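PDB 6U4B: WbbM protein from Klebsiella pneumoniae, which acts as a bifunctional, trimeric glycosyltransferase that probably builds an O-antigen polysaccharide, with a magnesium site in its glycosyltransferase family 8 half. Local coordinates for residues Q144-G149 with K278-T283; E92-Y97 with D221-Y226. All blocks are in the same frame, centred on the assembly; numbering follows the deposited sequence.

Interaction 1: Q144-G149 with K278-T283; sequences QRCVEG and KELQRT
Cys146 is the last residue of helix 140-146, and from Val147 onward the chain leaves helical geometry. Strand 277-285 passes beside this helix end, and on it Lys278 and Leu280, two residues apart, both direct their CB toward the helix end; Glu279 between them belongs to the other face. Lys278 reaches across with a chain that runs extended and then turns about its CG-CD bond, bringing its NZ to 2.8 Å from Cys146 O. This hydrogen bond comes in at a C=O...N angle of 127°, with the nitrogen 24° out of the carbonyl plane. A positive amine at the C-terminal end of a helix would also suit the partial negative charge gathered there. On the apolar side, Cys146 holds its SG anti to the backbone N (chi1 -172°), which turns the sulfur toward the strand. There it meets Lys278 CD at 3.8 Å and Leu280 CD2 also at 3.8 Å. The lysine thus does double duty, its CD methylene packing on the sulfur while its amine takes the carbonyl. Strand 152-159 runs parallel to 277-285, with backbone bonds from Lys278 to Ile152 and from Leu280 to Leu154. Cys146 and Val147 rest on Leu153 of that same strand, while Leu280 also leans on Phe109 and Gln113 from a loop.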
loop_
_atom_site.group_PDB
_atom_site.type_symbol
_atom_site.label_atom_id
_atom_site.label_comp_id
_atom_site.label_asym_id
_atom_site.label_seq_id
_atom_site.Cartn_x
_atom_site.Cartn_y
_atom_site.Cartn_z
ATOM N N GLN A 144 46.559 29.559 25.376
ATOM C CA GLN A 144 47.794 28.788 25.501
ATOM C C GLN A 144 48.709 29.362 26.577
ATOM O O GLN A 144 49.296 28.609 27.364
ATOM C CB GLN A 144 48.514 28.730 24.154
ATOM C CG GLN A 144 47.978 27.663 23.211
ATOM C CD GLN A 144 48.934 26.498 23.049
ATOM O OE1 GLN A 144 50.141 26.688 22.888
ATOM N NE2 GLN A 144 48.399 25.283 23.096
ATOM N N ARG A 145 48.852 30.689 26.627
ATOM C CA ARG A 145 49.684 31.293 27.664
ATOM C C ARG A 145 49.060 31.138 29.046
ATOM O O ARG A 145 49.776 31.123 30.053
ATOM C CB ARG A 145 49.930 32.773 27.361
ATOM C CG ARG A 145 50.879 33.040 26.198
ATOM C CD ARG A 145 51.659 34.334 26.413
ATOM N NE ARG A 145 52.633 34.582 25.354
ATOM C CZ ARG A 145 53.597 35.496 25.422
ATOM N NH1 ARG A 145 53.726 36.251 26.505
ATOM N NH2 ARG A 145 54.439 35.652 24.408
ATOM N N CYS A 146 47.736 31.013 29.116
ATOM C CA CYS A 146 47.082 30.892 30.411
ATOM C C CYS A 146 47.280 29.508 31.016
ATOM O O CYS A 146 47.263 29.369 32.246
ATOM C CB CYS A 146 45.596 31.207 30.267
ATOM S SG CYS A 146 44.675 31.335 31.814
ATOM N N VAL A 147 47.477 28.484 30.180
ATOM C CA VAL A 147 47.590 27.106 30.650
ATOM C C VAL A 147 49.046 26.657 30.784
ATOM O O VAL A 147 49.297 25.470 31.012
ATOM C CB VAL A 147 46.820 26.134 29.744
ATOM C CG1 VAL A 147 45.372 26.539 29.602
ATOM C CG2 VAL A 147 47.512 26.026 28.390
ATOM N N GLU A 148 50.005 27.580 30.668
ATOM C CA GLU A 148 51.433 27.278 30.529
ATOM C C GLU A 148 51.912 26.139 31.430
ATOM O O GLU A 148 52.072 25.002 30.974
ATOM C CB GLU A 148 52.268 28.524 30.820
ATOM C CG GLU A 148 53.390 28.738 29.823
ATOM C CD GLU A 148 54.179 27.463 29.533
ATOM O OE1 GLU A 148 54.747 26.879 30.480
ATOM O OE2 GLU A 148 54.230 27.039 28.357
ATOM N N GLY A 149 52.140 26.424 32.711
ATOM C CA GLY A 149 52.595 25.403 33.639
ATOM C C GLY A 149 51.541 25.014 34.654
ATOM O O GLY A 149 51.869 24.619 35.777
ATOM N N LYS A 278 44.696 27.437 38.692
ATOM C CA LYS A 278 44.514 28.840 38.331
ATOM C C LYS A 278 43.020 29.118 38.240
ATOM O O LYS A 278 42.344 28.621 37.331
ATOM C CB LYS A 278 45.220 29.180 37.019
ATOM C CG LYS A 278 45.226 30.672 36.704
ATOM C CD LYS A 278 45.892 30.984 35.367
ATOM C CE LYS A 278 47.403 30.817 35.435
ATOM N NZ LYS A 278 48.062 31.276 34.179
ATOM N N GLU A 279 42.506 29.903 39.182
ATOM C CA GLU A 279 41.098 30.269 39.187
ATOM C C GLU A 279 40.864 31.453 38.258
ATOM O O GLU A 279 41.570 32.464 38.334
ATOM C CB GLU A 279 40.635 30.603 40.605
ATOM C CG GLU A 279 40.570 29.396 41.526
ATOM C CD GLU A 279 40.178 29.757 42.947
ATOM O OE1 GLU A 279 40.261 28.876 43.828
ATOM O OE2 GLU A 279 39.788 30.919 43.185
ATOM N N LEU A 280 39.874 31.322 37.382
ATOM C CA LEU A 280 39.558 32.336 36.389
ATOM C C LEU A 280 38.168 32.901 36.650
ATOM O O LEU A 280 37.336 32.277 37.315
ATOM C CB LEU A 280 39.628 31.754 34.971
ATOM C CG LEU A 280 40.915 31.020 34.591
ATOM C CD1 LEU A 280 40.721 30.265 33.286
ATOM C CD2 LEU A 280 42.083 31.990 34.485
ATOM N N GLN A 281 37.920 34.093 36.114
ATOM C CA GLN A 281 36.593 34.685 36.200
ATOM C C GLN A 281 35.618 33.953 35.281
ATOM O O GLN A 281 36.008 33.352 34.277
ATOM C CB GLN A 281 36.638 36.169 35.829
ATOM C CG GLN A 281 37.474 37.044 36.757
ATOM C CD GLN A 281 37.344 38.522 36.430
ATOM O OE1 GLN A 281 37.929 39.011 35.462
ATOM N NE2 GLN A 281 36.567 39.239 37.231
ATOM N N ARG A 282 34.337 34.010 35.637
ATOM C CA ARG A 282 33.260 33.459 34.827
ATOM C C ARG A 282 32.601 34.568 34.019
ATOM O O ARG A 282 32.473 35.701 34.485
ATOM C CB ARG A 282 32.196 32.774 35.691
ATOM C CG ARG A 282 32.713 31.649 36.557
ATOM C CD ARG A 282 31.577 30.926 37.279
ATOM N NE ARG A 282 31.091 31.655 38.450
ATOM C CZ ARG A 282 31.593 31.523 39.674
ATOM N NH1 ARG A 282 32.605 30.694 39.896
ATOM N NH2 ARG A 282 31.089 32.224 40.681
ATOM N N THR A 283 32.174 34.231 32.805
ATOM C CA THR A 283 31.442 35.164 31.962
ATOM C C THR A 283 30.008 34.688 31.764
ATOM O O THR A 283 29.685 33.510 31.941
ATOM C CB THR A 283 32.116 35.340 30.593
ATOM O OG1 THR A 283 31.814 34.217 29.753
ATOM C CG2 THR A 283 33.626 35.465 30.746
#

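Interaction 2: E92-Y97 with D221-Y226; sequences EELADY and DIFVDY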
loop_
_atom_site.group_PDB
_atom_site.type_symbol
_atom_site.label_atom_id
_atom_site.label_comp_id
_atom_site.label_asym_id
_atom_site.label_seq_id
_atom_site.Cartn_x
_atom_site.Cartn_y
_atom_site.Cartn_z
ATOM N N GLU A 92 37.388 11.061 21.497
ATOM C CA GLU A 92 38.236 12.121 20.973
ATOM C C GLU A 92 39.713 11.823 21.199
ATOM O O GLU A 92 40.103 11.232 22.210
ATOM C CB GLU A 92 37.884 13.461 21.623
ATOM C CG GLU A 92 36.732 14.196 20.967
ATOM C CD GLU A 92 37.105 14.771 19.615
ATOM O OE1 GLU A 92 37.052 14.027 18.610
ATOM O OE2 GLU A 92 37.466 15.966 19.560
ATOM N N GLU A 93 40.536 12.243 20.238
ATOM C CA GLU A 93 41.982 12.267 20.425
ATOM C C GLU A 93 42.321 13.475 21.290
ATOM O O GLU A 93 42.188 14.623 20.852
ATOM C CB GLU A 93 42.712 12.314 19.087
ATOM C CG GLU A 93 43.135 10.944 18.579
ATOM C CD GLU A 93 44.265 11.014 17.571
ATOM O OE1 GLU A 93 44.176 11.829 16.630
ATOM O OE2 GLU A 93 45.248 10.256 17.724
ATOM N N LEU A 94 42.758 13.216 22.517
ATOM C CA LEU A 94 42.861 14.254 23.531
ATOM C C LEU A 94 44.097 15.115 23.309
ATOM O O LEU A 94 45.208 14.598 23.151
ATOM C CB LEU A 94 42.902 13.621 24.919
ATOM C CG LEU A 94 41.887 12.495 25.117
ATOM C CD1 LEU A 94 42.146 11.774 26.421
ATOM C CD2 LEU A 94 40.463 13.030 25.073
ATOM N N ALA A 95 43.899 16.430 23.306
ATOM C CA ALA A 95 45.011 17.364 23.274
ATOM C C ALA A 95 45.742 17.342 24.616
ATOM O O ALA A 95 45.348 16.652 25.560
ATOM C CB ALA A 95 44.512 18.768 22.942
ATOM N N ASP A 96 46.828 18.115 24.700
ATOM C CA ASP A 96 47.575 18.202 25.951
ATOM C C ASP A 96 46.716 18.762 27.078
ATOM O O ASP A 96 46.942 18.439 28.249
ATOM C CB ASP A 96 48.827 19.059 25.761
ATOM C CG ASP A 96 49.785 18.473 24.741
ATOM O OD1 ASP A 96 49.889 17.231 24.664
ATOM O OD2 ASP A 96 50.432 19.254 24.014
ATOM N N TYR A 97 45.731 19.595 26.746
ATOM C CA TYR A 97 44.784 20.129 27.714
ATOM C C TYR A 97 43.375 19.934 27.178
ATOM O O TYR A 97 43.106 20.246 26.014
ATOM C CB TYR A 97 45.050 21.612 27.994
ATOM C CG TYR A 97 46.248 21.863 28.879
ATOM C CD1 TYR A 97 46.089 22.141 30.231
ATOM C CD2 TYR A 97 47.537 21.813 28.367
ATOM C CE1 TYR A 97 47.183 22.368 31.048
ATOM C CE2 TYR A 97 48.637 22.039 29.177
ATOM C CZ TYR A 97 48.454 22.315 30.516
ATOM O OH TYR A 97 49.544 22.540 31.327
ATOM N N ASP A 221 46.529 14.073 31.129
ATOM C CA ASP A 221 46.647 12.921 32.019
ATOM C C ASP A 221 45.727 13.049 33.227
ATOM O O ASP A 221 45.182 12.047 33.706
ATOM C CB ASP A 221 48.098 12.747 32.453
ATOM C CG ASP A 221 48.974 12.220 31.335
ATOM O OD1 ASP A 221 48.513 11.323 30.590
ATOM O OD2 ASP A 221 50.122 12.697 31.196
ATOM N N ILE A 222 45.535 14.268 33.730
ATOM C CA ILE A 222 44.595 14.468 34.827
ATOM C C ILE A 222 43.163 14.243 34.354
ATOM O O ILE A 222 42.320 13.745 35.112
ATOM C CB ILE A 222 44.783 15.871 35.435
ATOM C CG1 ILE A 222 46.223 16.042 35.932
ATOM C CG2 ILE A 222 43.807 16.105 36.576
ATOM C CD1 ILE A 222 46.460 17.323 36.708
ATOM N N PHE A 223 42.866 14.593 33.100
ATOM C CA PHE A 223 41.518 14.400 32.575
ATOM C C PHE A 223 41.167 12.921 32.463
ATOM O O PHE A 223 40.050 12.518 32.810
ATOM C CB PHE A 223 41.382 15.092 31.217
ATOM C CG PHE A 223 40.140 14.712 30.463
ATOM C CD1 PHE A 223 38.913 15.258 30.801
ATOM C CD2 PHE A 223 40.201 13.812 29.411
ATOM C CE1 PHE A 223 37.770 14.912 30.106
ATOM C CE2 PHE A 223 39.062 13.463 28.711
ATOM C CZ PHE A 223 37.843 14.015 29.059
ATOM N N VAL A 224 42.098 12.099 31.974
ATOM C CA VAL A 224 41.827 10.671 31.836
ATOM C C VAL A 224 41.648 10.022 33.202
ATOM O O VAL A 224 40.722 9.228 33.409
ATOM C CB VAL A 224 42.947 9.988 31.029
ATOM C CG1 VAL A 224 42.867 8.474 31.181
ATOM C CG2 VAL A 224 42.850 10.371 29.570
ATOM N N ASP A 225 42.526 10.347 34.154
ATOM C CA ASP A 225 42.424 9.765 35.488
ATOM C C ASP A 225 41.115 10.159 36.161
ATOM O O ASP A 225 40.426 9.317 36.750
ATOM C CB ASP A 225 43.617 10.193 36.340
ATOM C CG ASP A 225 43.596 9.567 37.720
ATOM O OD1 ASP A 225 43.960 8.378 37.839
ATOM O OD2 ASP A 225 43.205 10.259 38.685
ATOM N N TYR A 226 40.755 11.442 36.080
ATOM C CA TYR A 226 39.496 11.893 36.664
ATOM C C TYR A 226 38.301 11.244 35.974
ATOM O O TYR A 226 37.300 10.919 36.624
ATOM C CB TYR A 226 39.406 13.418 36.591
ATOM C CG TYR A 226 38.068 13.981 37.011
ATOM C CD1 TYR A 226 37.328 14.780 36.147
ATOM C CD2 TYR A 226 37.539 13.706 38.266
ATOM C CE1 TYR A 226 36.100 15.297 36.523
ATOM C CE2 TYR A 226 36.312 14.217 38.654
ATOM C CZ TYR A 226 35.597 15.011 37.776
ATOM O OH TYR A 226 34.375 15.523 38.154
#
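Leu94 pushes its two methyls at the first turn of helix 220-240, where Phe223 and Val224 receive them side by side. The tight spot is Leu94 CD1 against Val224 CG2, 3.5 Å apart. The other branch, CD2, comes obliquely to the phenylalanine ring and stops 3.9 Å from Phe223 CE2, while CD1 also skims Phe223 CD2 at 4.1 Å. Leucine and each of its partners cross at about a right angle, so the fork of the leucine lies across the pair. Side chains alone bridge the gap, for Leu94 CA and Val224 CA are 9.1 Å apart. Phe223 CG lies trans to its own amide nitrogen (chi1 168°), which swings the ring to the loop side of the helix. Both segments flank the antiparallel pairing of strands 97-102 and 216-219 in a mixed sheet whose order is consistent with a GT-A-like glycosyltransferase fold: one segment is the loop leading from helix 82-91 into strand 97-102, the other the start of the helix that follows 216-219. The inner side is well filled. Phe223 is buried, its ring meeting His85 and also touching Trp89 and Met218, and Leu94 touches Val88 of helix 82-91. The Leu94-Val224 edge, close as it is, remains only partly buried, and both residues touch a neighbouring molecule in the crystal.

Overall arrangement
From the N terminus, the chain first passes 92-97, then 144-149; it returns to the first at 221-226, closing interaction 2, and to the second at 278-283, closing interaction 1. The two loops therefore cross rather than nest. Their centres lie about 17 Å apart, and they touch through Tyr97, whose OH is 3.0 Å from Val147 O, a probable hydrogen bond. Interaction 2 ties the entry to strand 97-102 to helix 220-240, and interaction 1 ties the end of helix 140-146 to strand 277-285. Interaction 1 thus involves a strand of the N-terminal mixed sheet, while interaction 2 joins a loop and a helix that adjoin two of its strands, both far from the magnesium site.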